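Local coordinates for periplasmic binding protein (Thermotoga lettingae TMO, PDB 4RY8) that binds 5-methylthioribose in the cleft between its two lobes and probably hands this sugar to a membrane transporter for uptake, at residues Q38-A41 / R42-G45; V131-A134 / G135-V139. All blocks are in the same frame, centred on the assembly; numbering follows the deposited sequence.

Contact 1: residues Q38-A41 / R42-G45; sequences QSMA and RELG
Bends at chi2 (117°) and chi3 (58°) fold the R42 side chain back along the preceding helical turn, laying its guanidinium over the backbone of Q38 and S39. The carbonyl oxygen Q38 O sits 3.6 Å above the plane, over its centre, while R42 NH1 comes within 3.6 Å of Q38 CB. Q38 O also accepts a hydrogen bond from R42 N at 2.9 Å; its place over the guanidinium is a face contact. Further on, M40 has CG anti to its backbone N (chi1 -165°), and bends farther out bring its methyl against E43. The two side chains cross at about a right angle, with M40 CE a tight 3.1 Å from E43 OE1. That carboxylate oxygen has its main partner elsewhere, in a salt bridge to R260, so the methyl lies beside an oxygen that is already engaged. On its other flank M40 CE meets L44 CD2 at 4.3 Å, and both side chains pack on helices 255-270 and 318-326. In the last turn L44 N bonds to M40 O, while A41 O receives two weak bonds, from L44 N at 3.2 Å and G45 N at 3.0 Å, and G45 leaves the helix with positive phi. With M40 and L44 buried and R42 exposed, this is the C-terminal end of an amphipathic helix in a beta-alpha-beta unit, between strands 17-22 and 47-52.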
ATOM      1  N   GLN C  38       6.904  17.220  23.257  1.00 31.93           N
ATOM      2  CA  GLN C  38       7.310  17.729  24.582  1.00 33.40           C
ATOM      3  C   GLN C  38       7.871  16.659  25.488  1.00 38.13           C
ATOM      4  O   GLN C  38       8.857  16.909  26.184  1.00 46.11           O
ATOM      5  CB  GLN C  38       6.148  18.431  25.274  1.00 33.99           C
ATOM      6  CG  GLN C  38       5.707  19.680  24.531  1.00 30.92           C
ATOM      7  CD  GLN C  38       4.285  20.075  24.842  1.00 40.30           C
ATOM      8  OE1 GLN C  38       3.488  19.266  25.317  1.00 51.06           O
ATOM      9  NE2 GLN C  38       3.952  21.328  24.575  1.00 42.00           N
ATOM     10  N   SER C  39       7.274  15.464  25.481  1.00 32.99           N
ATOM     11  CA  SER C  39       7.829  14.396  26.302  1.00 48.22           C
ATOM     12  C   SER C  39       9.194  13.942  25.777  1.00 52.63           C
ATOM     13  O   SER C  39      10.023  13.563  26.589  1.00 41.00           O
ATOM     14  CB  SER C  39       6.883  13.199  26.461  1.00 35.26           C
ATOM     15  OG  SER C  39       6.678  12.508  25.239  1.00 33.54           O
ATOM     16  N   MET C  40       9.441  13.975  24.452  1.00 31.03           N
ATOM     17  CA  MET C  40      10.764  13.580  23.941  1.00 33.27           C
ATOM     18  C   MET C  40      11.793  14.643  24.309  1.00 36.95           C
ATOM     19  O   MET C  40      12.898  14.310  24.725  1.00 32.69           O
ATOM     20  CB  MET C  40      10.801  13.308  22.423  1.00 32.22           C
ATOM     21  CG  MET C  40      12.040  12.562  21.929  1.00 31.04           C
ATOM     22  SD  MET C  40      12.070  10.768  22.250  1.00 30.34           S
ATOM     23  CE  MET C  40      13.093  10.603  23.700  1.00 47.66           C
ATOM     24  N   ALA C  41      11.441  15.919  24.146  1.00 35.58           N
ATOM     25  CA  ALA C  41      12.374  16.994  24.517  1.00 33.19           C
ATOM     26  C   ALA C  41      12.707  16.885  26.000  1.00 35.92           C
ATOM     27  O   ALA C  41      13.863  17.009  26.388  1.00 39.61           O
ATOM     28  CB  ALA C  41      11.792  18.358  24.189  1.00 34.80           C
ATOM     29  N   ARG C  42      11.692  16.634  26.828  1.00 37.64           N
ATOM     30  CA  ARG C  42      11.916  16.420  28.276  1.00 39.18           C
ATOM     31  C   ARG C  42      12.947  15.332  28.522  1.00 38.72           C
ATOM     32  O   ARG C  42      13.804  15.452  29.412  1.00 40.51           O
ATOM     33  CB  ARG C  42      10.620  16.014  28.987  1.00 54.61           C
ATOM     34  CG  ARG C  42      10.391  16.639  30.364  1.00 69.25           C
ATOM     35  CD  ARG C  42       9.141  17.510  30.330  1.00 90.20           C
ATOM     36  NE  ARG C  42       7.988  16.704  29.925  1.00 79.36           N
ATOM     37  CZ  ARG C  42       6.928  17.141  29.242  1.00 51.35           C
ATOM     38  NH1 ARG C  42       6.816  18.413  28.861  1.00 64.55           N
ATOM     39  NH2 ARG C  42       5.971  16.281  28.928  1.00 39.85           N
ATOM     40  N   GLU C  43      12.834  14.254  27.758  1.00 36.74           N
ATOM     41  CA  GLU C  43      13.709  13.106  27.904  1.00 42.36           C
ATOM     42  C   GLU C  43      15.165  13.332  27.496  1.00 44.34           C
ATOM     43  O   GLU C  43      16.072  12.747  28.104  1.00 41.30           O
ATOM     44  CB  GLU C  43      13.104  11.896  27.188  1.00 55.46           C
ATOM     45  CG  GLU C  43      12.062  11.171  28.045  1.00 51.27           C
ATOM     46  CD  GLU C  43      11.257  10.162  27.249  1.00 80.98           C
ATOM     47  OE1 GLU C  43      11.855   9.494  26.365  1.00 46.71           O
ATOM     48  OE2 GLU C  43      10.025  10.053  27.489  1.00 47.41           O
ATOM     49  N   LEU C  44      15.408  14.184  26.502  1.00 42.69           N
ATOM     50  CA  LEU C  44      16.785  14.471  26.066  1.00 41.36           C
ATOM     51  C   LEU C  44      17.411  15.553  26.933  1.00 47.48           C
ATOM     52  O   LEU C  44      18.648  15.675  27.003  1.00 40.31           O
ATOM     53  CB  LEU C  44      16.820  14.906  24.604  1.00 36.74           C
ATOM     54  CG  LEU C  44      16.158  13.908  23.668  1.00 37.28           C
ATOM     55  CD1 LEU C  44      15.956  14.552  22.305  1.00 35.41           C
ATOM     56  CD2 LEU C  44      16.930  12.603  23.560  1.00 46.64           C
ATOM     57  N   GLY C  45      16.555  16.320  27.607  1.00 48.48           N
ATOM     58  CA  GLY C  45      16.989  17.459  28.395  1.00 53.82           C
ATOM     59  C   GLY C  45      17.178  18.678  27.516  1.00 39.97           C
ATOM     60  O   GLY C  45      17.776  19.657  27.945  1.00 42.33           O
TER

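Contact 2: residues V131-A134 / G135-V139; sequences VDFA and GNANV
A137 places its methyl over one face of the F133 ring: CB stands 4.1 Å from the ring centroid, 27° off the normal, in a CH-pi contact whose closest ring atom is F133 CG. The preceding carbonyl joins in obliquely, N136 O lying 3.4 Å from F133 CD2. The ring is swung to this place by a chi1 of -80°, which sets CG beside the backbone N and anti to the carbonyl carbon. Beneath these contacts the backbone closes the turn with a bond from N136 N to F133 O at 3.1 Å. It is nearly straight at the hydrogen (167°), yet the donor sits well above the carbonyl plane. F133 O and N136 O, both acceptors, face each other at 3.3 Å. One water reconciles them, donating to F133 O at 2.6 Å and to N136 O at 2.7 Å. What sets up this turn is the pair A134 and G135, both with positive phi. Behind them the helix closes through A134 N to V131 O at 3.0 Å, and G135 N reaches back to the carbonyl of the residue before V131. Farther out, the F133 ring also packs on A200 and Y228, the latter holding D132 by a hydrogen bond, and A134 packs on K277 of the second subunit. A137 makes backbone hydrogen bonds with G166 and K168, next to strand 167-173. Helix 118-132 therefore ends in a Schellman motif with A134 as C-prime residue, and a type I' turn from F133 to N136 leads into strand 137-142 of the mixed sheet.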
ATOM      1  N   VAL C 131     -13.807  -2.950  -0.794  1.00 21.53           N
ATOM      2  CA  VAL C 131     -14.080  -4.316  -0.418  1.00 23.12           C
ATOM      3  C   VAL C 131     -15.346  -4.495   0.496  1.00 22.30           C
ATOM      4  O   VAL C 131     -16.132  -5.436   0.299  1.00 23.05           O
ATOM      5  CB  VAL C 131     -12.806  -4.918   0.239  1.00 23.73           C
ATOM      6  CG1 VAL C 131     -13.091  -6.272   0.876  1.00 32.75           C
ATOM      7  CG2 VAL C 131     -11.719  -5.029  -0.805  1.00 32.38           C
ATOM      8  N   ASP C 132     -15.524  -3.656   1.508  1.00 20.63           N
ATOM      9  CA  ASP C 132     -16.716  -3.745   2.321  1.00 21.80           C
ATOM     10  C   ASP C 132     -17.981  -3.590   1.537  1.00 21.83           C
ATOM     11  O   ASP C 132     -18.993  -4.164   1.887  1.00 21.96           O
ATOM     12  CB  ASP C 132     -16.703  -2.678   3.413  1.00 31.14           C
ATOM     13  CG  ASP C 132     -15.885  -3.093   4.628  1.00 32.02           C
ATOM     14  OD1 ASP C 132     -15.231  -4.161   4.574  1.00 27.49           O
ATOM     15  OD2 ASP C 132     -15.911  -2.333   5.622  1.00 29.49           O
ATOM     16  N   PHE C 133     -17.951  -2.774   0.491  1.00 20.53           N
ATOM     17  CA  PHE C 133     -19.097  -2.603  -0.368  1.00 20.78           C
ATOM     18  C   PHE C 133     -19.087  -3.499  -1.627  1.00 21.74           C
ATOM     19  O   PHE C 133     -19.896  -3.286  -2.535  1.00 21.48           O
ATOM     20  CB  PHE C 133     -19.173  -1.099  -0.759  1.00 20.17           C
ATOM     21  CG  PHE C 133     -19.780  -0.246   0.302  1.00 20.38           C
ATOM     22  CD1 PHE C 133     -19.008   0.254   1.336  1.00 19.54           C
ATOM     23  CD2 PHE C 133     -21.152   0.048   0.281  1.00 22.97           C
ATOM     24  CE1 PHE C 133     -19.570   1.041   2.320  1.00 19.71           C
ATOM     25  CE2 PHE C 133     -21.714   0.832   1.246  1.00 23.52           C
ATOM     26  CZ  PHE C 133     -20.931   1.323   2.281  1.00 23.69           C
ATOM     27  N   ALA C 134     -18.216  -4.517  -1.687  1.00 21.78           N
ATOM     28  CA  ALA C 134     -18.071  -5.347  -2.903  1.00 22.99           C
ATOM     29  C   ALA C 134     -17.995  -4.491  -4.171  1.00 23.88           C
ATOM     30  O   ALA C 134     -18.575  -4.856  -5.168  1.00 23.22           O
ATOM     31  CB  ALA C 134     -19.189  -6.361  -3.063  1.00 23.81           C
ATOM     32  N   GLY C 135     -17.280  -3.371  -4.102  1.00 21.79           N
ATOM     33  CA  GLY C 135     -17.023  -2.492  -5.258  1.00 26.68           C
ATOM     34  C   GLY C 135     -18.171  -1.656  -5.790  1.00 22.29           C
ATOM     35  O   GLY C 135     -18.016  -1.034  -6.857  1.00 26.77           O
ATOM     36  N   ASN C 136     -19.309  -1.634  -5.084  1.00 21.29           N
ATOM     37  CA  ASN C 136     -20.423  -0.710  -5.378  1.00 28.56           C
ATOM     38  C   ASN C 136     -20.824   0.173  -4.172  1.00 24.37           C
ATOM     39  O   ASN C 136     -21.314  -0.329  -3.142  1.00 23.89           O
ATOM     40  CB  ASN C 136     -21.655  -1.495  -5.836  1.00 28.52           C
ATOM     41  CG  ASN C 136     -21.435  -2.203  -7.151  1.00 36.98           C
ATOM     42  OD1 ASN C 136     -21.277  -1.575  -8.205  1.00 32.04           O
ATOM     43  ND2 ASN C 136     -21.384  -3.513  -7.095  1.00 37.05           N
ATOM     44  N   ALA C 137     -20.633   1.481  -4.315  1.00 22.15           N
ATOM     45  CA  ALA C 137     -20.946   2.451  -3.278  1.00 21.08           C
ATOM     46  C   ALA C 137     -21.075   3.842  -3.871  1.00 21.57           C
ATOM     47  O   ALA C 137     -20.355   4.166  -4.804  1.00 23.15           O
ATOM     48  CB  ALA C 137     -19.857   2.517  -2.230  1.00 18.97           C
ATOM     49  N   ASN C 138     -21.905   4.667  -3.221  1.00 23.36           N
ATOM     50  CA  ASN C 138     -22.037   6.107  -3.502  1.00 25.82           C
ATOM     51  C   ASN C 138     -21.375   6.956  -2.382  1.00 22.43           C
ATOM     52  O   ASN C 138     -21.951   7.199  -1.322  1.00 25.97           O
ATOM     53  CB  ASN C 138     -23.523   6.470  -3.629  1.00 37.20           C
ATOM     54  CG  ASN C 138     -24.220   5.750  -4.780  1.00 34.14           C
ATOM     55  OD1 ASN C 138     -25.376   5.341  -4.665  1.00 39.15           O
ATOM     56  ND2 ASN C 138     -23.528   5.613  -5.883  1.00 27.00           N
ATOM     57  N   VAL C 139     -20.171   7.427  -2.650  1.00 20.21           N
ATOM     58  CA  VAL C 139     -19.304   7.944  -1.620  1.00 19.65           C
ATOM     59  C   VAL C 139     -19.315   9.440  -1.577  1.00 20.69           C
ATOM     60  O   VAL C 139     -19.099  10.105  -2.644  1.00 20.69           O
ATOM     61  CB  VAL C 139     -17.840   7.477  -1.878  1.00 19.45           C
ATOM     62  CG1 VAL C 139     -16.910   7.989  -0.783  1.00 22.83           C
ATOM     63  CG2 VAL C 139     -17.796   5.963  -1.973  1.00 29.68           C
TER
HETATM   64  O   HOH W   1     -22.429  -2.632  -2.209  1.00 41.81           O

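In the fold
Contacts 1 and 2 lie on opposite sides of the chain's centre, with their own centres 45 Å apart, and share no helix or strand. Contact 1 belongs to the parallel-sheet region, at the end of a helix that leads to strand 47-52; contact 2 lies where a helix gives way to strand 137-142 of the mixed sheet. Both are partly buried at a helix C-terminus, contact 1 within the last turns, contact 2 in the turn that follows. In contact 1 charged and thioether side chains fold along helical turns, with positive phi at G45; contact 2 has a phenyl-methyl contact, a water bridge and positive phi at A134 and G135. Contact 2 alone meets the second subunit.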